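Local coordinates for protein glucokinase (Streptomyces griseus, PDB 3VGL) that probably catalyses the ATP-dependent phosphorylation of D-glucose to D-glucose 6-phosphate, as a zinc-containing kinase of the ROK family, at residues G66-D70 with R148-E154; A106-A110 with I126-L130. All blocks are in the same frame, centred on the assembly; numbering follows the deposited sequence.

Contact 1: G66-D70 with R148-E154; sequences GYVDD and RFGVAAE. With BGC (beta-D-glucopyranose), chain D.
Residues 66-70 and 148-154 run past each other with Asp70 over Gly150, their CA atoms 3.8 Å apart, and Tyr67 beside Val151. The contact brings the short strand 67-68 against the loop that leads into the Glu-x-Gly-His motif of ROK kinases, opened by Glu154 and closed by the zinc ligand His157. Gly150 suits the crossing: its phi of 90° is easy for glycine, and residues 68-70 pass over the side where any side chain would stand. Water joins much of the two backbones. Water 1 links Val68 N to Gly150 O, and water 2 links Asp69 O to the same carbonyl. Water 3 binds Phe149 O at 2.7 Å and also holds Asp70 OD1.

Val151 brings its branched CB to the Tyr67 ring obliquely, with CB 3.7 Å from CD2, the side chains crossing at about a right angle. Branching at CB makes it a compact apolar filler, and its CG1 lies near Val68 O as well. A second subunit holds the loop from outside, where Asp252 of that subunit accepts hydrogen bonds from Phe149 N and Val151 N.

Glu154 lies over one face of the Tyr67 ring. Its CG makes a CH-pi contact 3.6 Å from the ring centroid, shifted toward the CZ side, while the carboxylate is tilted 32° from the ring plane. A bend at chi2 (-61°) lets the methylene rest on the ring as the carboxylate goes on to the sugar. The flat tyrosine thus supports a glutamate whose two oxygens take separate glucose hydroxyls: O2 of the glucose donates to Glu154 OE1 at 2.7 Å, and O3 donates to Glu154 OE2 at 2.7 Å.

Contact 2: A106-A110 with I126-L130; sequences ANAAA and ICITL. With NA (sodium ion), chain C.
Ala106 O accepts the helical hydrogen bond from Ala110 N at 2.9 Å, fixing one turn whose methyl groups rest on Cys127 and Thr129. Helix 105-116 here packs on strand 125-130 with the two short axes 8.0 Å apart and their directions 127° from each other. So close an approach suits alanine, which offers a methyl and nothing longer.

Along the strand the side chains alternate. Cys127 and Thr129 face the helix, whereas Ile126 and Ile128 point to the other side of the sheet, where helix 227-251 receives them.

Ala110 meets the strand through its methyl, CB lying 3.7 Å from Cys127 CB. Cys127 SG stands trans to its own backbone N (chi1 179°) and comes alongside the turn, near the methyl of Ala109. Thr129 uses both branches. Its OG1 lies 3.7 Å from Ala106 CB, and its CG2 lies 3.9 Å from Ala109 CB. With chi1 at 61°, OG1 sits between the backbone N and the carbonyl carbon, from where it also takes a weak hydrogen bond from Gly135 N of the adjoining strand. A threonine is apt here, since one branch supplies a methyl for the alanines and the other a polar atom for the sheet.

Asn107 starts away from the strand at CB, but its side chain turns so that OD1 binds the sodium ion at 2.5 Å, its amide oxygen being a suitable neutral ligand. Waters 4 and 5, Asn104 and Gly136 complete the ligands, so the ion ties this helix to the strand next to 125-130. Ala106 touches the bound glucose. A small-residue helix set against the central strand of the second five-stranded sheet, beside the sugar, belongs to the actin-like ATPase fold of ROK kinases.

The centres of the two contacts lie about 13 Å apart. Along the chain the order is 66-70, 106-110, 126-130 and 148-154, so both halves of contact 2 fall between those of contact 1. They meet where Ala153 CB packs 3.8 Å from Asn107 OD1, the sodium ligand. Contact 1 links strand 67-68 to a loop following strand 143-144; contact 2 sets helix 105-116, which follows the edge strand 100-104 of the first sheet, against the second sheet. Both contacts lie beside the glucose site, which Gly66, Tyr67 and Glu154 line from contact 1 and Ala106 from contact 2. A second subunit touches contact 1, but no other chain of the assembly reaches contact 2.

Contact 1: G66-D70 with R148-E154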
ATOM      1  N   GLY A  66      25.916   7.968   5.556  1.00 15.23           N
ATOM      2  CA  GLY A  66      25.557   6.718   6.215  1.00 14.63           C
ATOM      3  C   GLY A  66      25.231   6.946   7.670  1.00 15.57           C
ATOM      4  O   GLY A  66      25.266   8.079   8.158  1.00 14.41           O
ATOM      5  N   TYR A  67      24.922   5.837   8.355  1.00 15.44           N
ATOM      6  CA  TYR A  67      24.621   5.833   9.783  1.00 16.46           C
ATOM      7  C   TYR A  67      25.951   6.029  10.511  1.00 17.46           C
ATOM      8  O   TYR A  67      26.823   5.164  10.441  1.00 18.88           O
ATOM      9  CB  TYR A  67      24.037   4.456  10.175  1.00 16.48           C
ATOM     10  CG  TYR A  67      22.566   4.217   9.817  1.00 17.21           C
ATOM     11  CD1 TYR A  67      22.110   4.358   8.506  1.00 20.66           C
ATOM     12  CD2 TYR A  67      21.647   3.822  10.793  1.00 15.99           C
ATOM     13  CE1 TYR A  67      20.771   4.101   8.184  1.00 19.73           C
ATOM     14  CE2 TYR A  67      20.292   3.563  10.473  1.00 17.30           C
ATOM     15  CZ  TYR A  67      19.874   3.744   9.171  1.00 20.55           C
ATOM     16  OH  TYR A  67      18.548   3.519   8.833  1.00 21.83           O
ATOM     17  N   VAL A  68      26.099   7.181  11.165  1.00 17.39           N
ATOM     18  CA  VAL A  68      27.316   7.521  11.914  1.00 18.69           C
ATOM     19  C   VAL A  68      27.067   7.367  13.411  1.00 20.48           C
ATOM     20  O   VAL A  68      26.003   7.755  13.916  1.00 20.00           O
ATOM     21  CB  VAL A  68      27.751   8.950  11.574  1.00 18.46           C
ATOM     22  CG1 VAL A  68      28.964   9.384  12.450  1.00 18.70           C
ATOM     23  CG2 VAL A  68      28.097   9.030  10.095  1.00 17.60           C
ATOM     24  N   ASP A  69      28.059   6.830  14.118  1.00 22.41           N
ATOM     25  CA  ASP A  69      27.936   6.562  15.562  1.00 24.72           C
ATOM     26  C   ASP A  69      27.934   7.813  16.456  1.00 24.97           C
ATOM     27  O   ASP A  69      28.237   8.909  15.992  1.00 24.45           O
ATOM     28  CB  ASP A  69      29.023   5.583  15.991  1.00 26.02           C
ATOM     29  CG  ASP A  69      30.390   6.235  16.105  1.00 27.70           C
ATOM     30  OD1 ASP A  69      30.768   7.067  15.246  1.00 27.67           O
ATOM     31  OD2 ASP A  69      31.083   5.903  17.081  1.00 34.07           O
ATOM     32  N   ASP A  70      27.595   7.645  17.739  1.00 25.63           N
ATOM     33  CA  ASP A  70      27.469   8.784  18.665  1.00 27.43           C
ATOM     34  C   ASP A  70      28.815   9.448  18.988  1.00 27.32           C
ATOM     35  O   ASP A  70      28.863  10.607  19.412  1.00 28.58           O
ATOM     36  CB  ASP A  70      26.769   8.350  19.961  1.00 28.60           C
ATOM     37  CG  ASP A  70      27.479   7.199  20.648  1.00 32.45           C
ATOM     38  OD1 ASP A  70      27.610   6.120  20.028  1.00 33.70           O
ATOM     39  OD2 ASP A  70      27.913   7.378  21.808  1.00 35.43           O
ATOM     40  N   ARG A 148      20.522   8.762  20.806  1.00 20.47           N
ATOM     41  CA  ARG A 148      21.316   7.997  21.781  1.00 21.58           C
ATOM     42  C   ARG A 148      22.510   7.268  21.160  1.00 21.81           C
ATOM     43  O   ARG A 148      23.603   7.202  21.764  1.00 23.11           O
ATOM     44  CB  ARG A 148      20.410   7.033  22.547  1.00 22.45           C
ATOM     45  CG  ARG A 148      21.126   5.943  23.315  1.00 22.65           C
ATOM     46  CD  ARG A 148      21.913   6.483  24.523  1.00 25.72           C
ATOM     47  NE  ARG A 148      22.573   5.394  25.233  1.00 27.62           N
ATOM     48  CZ  ARG A 148      23.737   4.858  24.875  1.00 27.80           C
ATOM     49  NH1 ARG A 148      24.387   5.303  23.806  1.00 27.68           N
ATOM     50  NH2 ARG A 148      24.238   3.859  25.593  1.00 28.27           N
ATOM     51  N   PHE A 149      22.309   6.728  19.963  1.00 20.90           N
ATOM     52  CA  PHE A 149      23.330   5.928  19.307  1.00 21.17           C
ATOM     53  C   PHE A 149      23.934   6.610  18.092  1.00 20.99           C
ATOM     54  O   PHE A 149      24.722   5.998  17.363  1.00 22.11           O
ATOM     55  CB  PHE A 149      22.790   4.535  18.978  1.00 21.10           C
ATOM     56  CG  PHE A 149      22.255   3.801  20.179  1.00 20.75           C
ATOM     57  CD1 PHE A 149      23.124   3.283  21.148  1.00 22.14           C
ATOM     58  CD2 PHE A 149      20.885   3.618  20.345  1.00 22.35           C
ATOM     59  CE1 PHE A 149      22.622   2.605  22.240  1.00 24.77           C
ATOM     60  CE2 PHE A 149      20.379   2.941  21.455  1.00 23.53           C
ATOM     61  CZ  PHE A 149      21.247   2.428  22.402  1.00 25.52           C
ATOM     62  N   GLY A 150      23.583   7.880  17.883  1.00 19.74           N
ATOM     63  CA  GLY A 150      24.178   8.676  16.827  1.00 19.33           C
ATOM     64  C   GLY A 150      23.434   8.606  15.514  1.00 18.01           C
ATOM     65  O   GLY A 150      23.751   9.344  14.576  1.00 17.83           O
ATOM     66  N   VAL A 151      22.405   7.761  15.461  1.00 17.58           N
ATOM     67  CA  VAL A 151      21.751   7.459  14.186  1.00 16.37           C
ATOM     68  C   VAL A 151      20.310   7.949  14.047  1.00 16.52           C
ATOM     69  O   VAL A 151      19.534   7.413  13.227  1.00 16.29           O
ATOM     70  CB  VAL A 151      21.881   5.967  13.819  1.00 16.19           C
ATOM     71  CG1 VAL A 151      23.367   5.572  13.705  1.00 17.12           C
ATOM     72  CG2 VAL A 151      21.147   5.073  14.830  1.00 16.85           C
ATOM     73  N   ALA A 152      19.974   9.016  14.773  1.00 15.78           N
ATOM     74  CA  ALA A 152      18.718   9.731  14.520  1.00 15.26           C
ATOM     75  C   ALA A 152      18.705  10.322  13.113  1.00 15.03           C
ATOM     76  O   ALA A 152      19.755  10.411  12.439  1.00 15.39           O
ATOM     77  CB  ALA A 152      18.482  10.832  15.568  1.00 15.99           C
ATOM     78  N   ALA A 153      17.515  10.725  12.680  1.00 14.42           N
ATOM     79  CA  ALA A 153      17.343  11.479  11.432  1.00 14.11           C
ATOM     80  C   ALA A 153      17.693  10.651  10.195  1.00 13.65           C
ATOM     81  O   ALA A 153      18.095  11.190   9.158  1.00 14.51           O
ATOM     82  CB  ALA A 153      18.134  12.797  11.464  1.00 14.14           C
ATOM     83  N   GLU A 154      17.474   9.349  10.283  1.00 13.29           N
ATOM     84  CA  GLU A 154      17.576   8.489   9.108  1.00 11.82           C
ATOM     85  C   GLU A 154      16.214   8.411   8.413  1.00 11.57           C
ATOM     86  O   GLU A 154      15.616   7.332   8.249  1.00 10.40           O
ATOM     87  CB  GLU A 154      18.128   7.126   9.513  1.00 12.49           C
ATOM     88  CG  GLU A 154      19.664   7.175   9.657  1.00 13.74           C
ATOM     89  CD  GLU A 154      20.317   7.553   8.347  1.00 13.98           C
ATOM     90  OE1 GLU A 154      19.848   7.024   7.305  1.00 12.00           O
ATOM     91  OE2 GLU A 154      21.279   8.367   8.388  1.00 14.67           O
TER
HETATM   92  C2  BGC D 324      21.656   7.225   4.178  1.00 17.25           C
HETATM   93  C3  BGC D 324      21.800   8.481   5.035  1.00 16.81           C
HETATM   94  C4  BGC D 324      22.267   9.677   4.203  1.00 16.67           C
HETATM   95  C5  BGC D 324      21.344   9.800   3.003  1.00 17.12           C
HETATM   96  C6  BGC D 324      21.748  10.954   2.080  1.00 17.27           C
HETATM   97  C1  BGC D 324      20.739   7.544   3.002  1.00 16.49           C
HETATM   98  O1  BGC D 324      20.649   6.456   2.125  1.00 17.45           O
HETATM   99  O2  BGC D 324      21.011   6.223   4.988  1.00 16.33           O
HETATM  100  O3  BGC D 324      22.699   8.262   6.078  1.00 17.84           O
HETATM  101  O4  BGC D 324      22.165  10.855   4.982  1.00 17.24           O
HETATM  102  O5  BGC D 324      21.322   8.601   2.242  1.00 16.94           O
HETATM  103  O6  BGC D 324      23.068  10.776   1.593  1.00 18.66           O
HETATM  104  O   HOH W   1      23.947   9.087  11.653  1.00 12.00           O
HETATM  105  O   HOH W   2      26.160  10.738  14.707  1.00 12.70           O
HETATM  106  O   HOH W   3      26.537   4.140  18.112  1.00 24.02           O

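Contact 2: A106-A110 with I126-L130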
ATOM      1  N   ALA A 106      23.665  14.548   6.120  1.00 12.30           N
ATOM      2  CA  ALA A 106      22.494  15.386   6.192  1.00 12.36           C
ATOM      3  C   ALA A 106      22.378  16.069   7.564  1.00 13.22           C
ATOM      4  O   ALA A 106      21.829  17.153   7.671  1.00 13.93           O
ATOM      5  CB  ALA A 106      21.253  14.567   5.840  1.00 11.72           C
ATOM      6  N   ASN A 107      22.938  15.443   8.603  1.00 13.52           N
ATOM      7  CA  ASN A 107      23.101  16.126   9.889  1.00 15.43           C
ATOM      8  C   ASN A 107      23.951  17.375   9.662  1.00 16.03           C
ATOM      9  O   ASN A 107      23.605  18.465  10.093  1.00 16.10           O
ATOM     10  CB  ASN A 107      23.792  15.227  10.915  1.00 15.83           C
ATOM     11  CG  ASN A 107      22.893  14.137  11.460  1.00 16.17           C
ATOM     12  OD1 ASN A 107      21.724  13.965  11.038  1.00 15.72           O
ATOM     13  ND2 ASN A 107      23.430  13.378  12.395  1.00 16.20           N
ATOM     14  N   ALA A 108      25.024  17.210   8.892  1.00 16.18           N
ATOM     15  CA  ALA A 108      25.937  18.327   8.606  1.00 16.32           C
ATOM     16  C   ALA A 108      25.233  19.408   7.768  1.00 16.86           C
ATOM     17  O   ALA A 108      25.352  20.611   8.055  1.00 16.44           O
ATOM     18  CB  ALA A 108      27.198  17.816   7.929  1.00 16.38           C
ATOM     19  N   ALA A 109      24.448  18.993   6.772  1.00 15.75           N
ATOM     20  CA  ALA A 109      23.674  19.952   5.970  1.00 16.32           C
ATOM     21  C   ALA A 109      22.704  20.764   6.846  1.00 16.68           C
ATOM     22  O   ALA A 109      22.585  21.980   6.673  1.00 16.92           O
ATOM     23  CB  ALA A 109      22.909  19.225   4.845  1.00 15.81           C
ATOM     24  N   ALA A 110      21.997  20.086   7.760  1.00 16.66           N
ATOM     25  CA  ALA A 110      21.089  20.765   8.688  1.00 17.27           C
ATOM     26  C   ALA A 110      21.836  21.835   9.488  1.00 17.85           C
ATOM     27  O   ALA A 110      21.381  22.992   9.603  1.00 18.68           O
ATOM     28  CB  ALA A 110      20.437  19.760   9.629  1.00 18.26           C
ATOM     29  N   ILE A 126      13.821  21.219  10.581  1.00 16.97           N
ATOM     30  CA  ILE A 126      14.093  19.880  10.067  1.00 15.67           C
ATOM     31  C   ILE A 126      14.585  19.990   8.630  1.00 15.54           C
ATOM     32  O   ILE A 126      13.950  20.649   7.813  1.00 15.74           O
ATOM     33  CB  ILE A 126      12.809  19.006  10.130  1.00 15.33           C
ATOM     34  CG1 ILE A 126      12.325  18.806  11.584  1.00 17.04           C
ATOM     35  CG2 ILE A 126      13.027  17.647   9.450  1.00 16.14           C
ATOM     36  CD1 ILE A 126      13.298  18.017  12.510  1.00 18.96           C
ATOM     37  N   CYS A 127      15.688  19.309   8.346  1.00 14.73           N
ATOM     38  CA  CYS A 127      16.271  19.249   7.007  1.00 16.01           C
ATOM     39  C   CYS A 127      16.071  17.875   6.386  1.00 14.64           C
ATOM     40  O   CYS A 127      16.181  16.833   7.066  1.00 14.97           O
ATOM     41  CB  CYS A 127      17.763  19.539   7.086  1.00 16.62           C
ATOM     42  SG  CYS A 127      18.656  19.471   5.521  1.00 19.57           S
ATOM     43  N   ILE A 128      15.731  17.870   5.093  1.00 14.36           N
ATOM     44  CA  ILE A 128      15.818  16.655   4.279  1.00 14.13           C
ATOM     45  C   ILE A 128      16.724  16.955   3.113  1.00 14.16           C
ATOM     46  O   ILE A 128      16.714  18.074   2.586  1.00 14.25           O
ATOM     47  CB  ILE A 128      14.455  16.113   3.757  1.00 14.78           C
ATOM     48  CG1 ILE A 128      13.801  17.036   2.720  1.00 15.78           C
ATOM     49  CG2 ILE A 128      13.511  15.862   4.919  1.00 15.68           C
ATOM     50  CD1 ILE A 128      12.649  16.335   1.935  1.00 16.64           C
ATOM     51  N   THR A 129      17.540  15.981   2.734  1.00 13.30           N
ATOM     52  CA  THR A 129      18.355  16.153   1.534  1.00 13.58           C
ATOM     53  C   THR A 129      17.911  15.135   0.497  1.00 13.54           C
ATOM     54  O   THR A 129      17.643  13.968   0.828  1.00 12.88           O
ATOM     55  CB  THR A 129      19.861  16.037   1.800  1.00 14.42           C
ATOM     56  OG1 THR A 129      20.173  14.737   2.318  1.00 13.57           O
ATOM     57  CG2 THR A 129      20.329  17.132   2.799  1.00 15.84           C
ATOM     58  N   LEU A 130      17.797  15.593  -0.746  1.00 12.66           N
ATOM     59  CA  LEU A 130      17.383  14.743  -1.861  1.00 12.52           C
ATOM     60  C   LEU A 130      18.552  14.585  -2.807  1.00 13.83           C
ATOM     61  O   LEU A 130      18.962  15.539  -3.454  1.00 14.79           O
ATOM     62  CB  LEU A 130      16.203  15.403  -2.595  1.00 13.08           C
ATOM     63  CG  LEU A 130      14.931  15.627  -1.776  1.00 12.99           C
ATOM     64  CD1 LEU A 130      13.917  16.406  -2.597  1.00 17.19           C
ATOM     65  CD2 LEU A 130      14.340  14.275  -1.309  1.00 13.78           C
TER
HETATM   66 NA    NA C 323      20.985  12.384   9.232  1.00 20.75          NA
HETATM   67  O   HOH W   4      21.604  10.242  10.251  1.00  9.91           O
HETATM   68  O   HOH W   5      20.429  11.126   7.238  1.00  7.76           O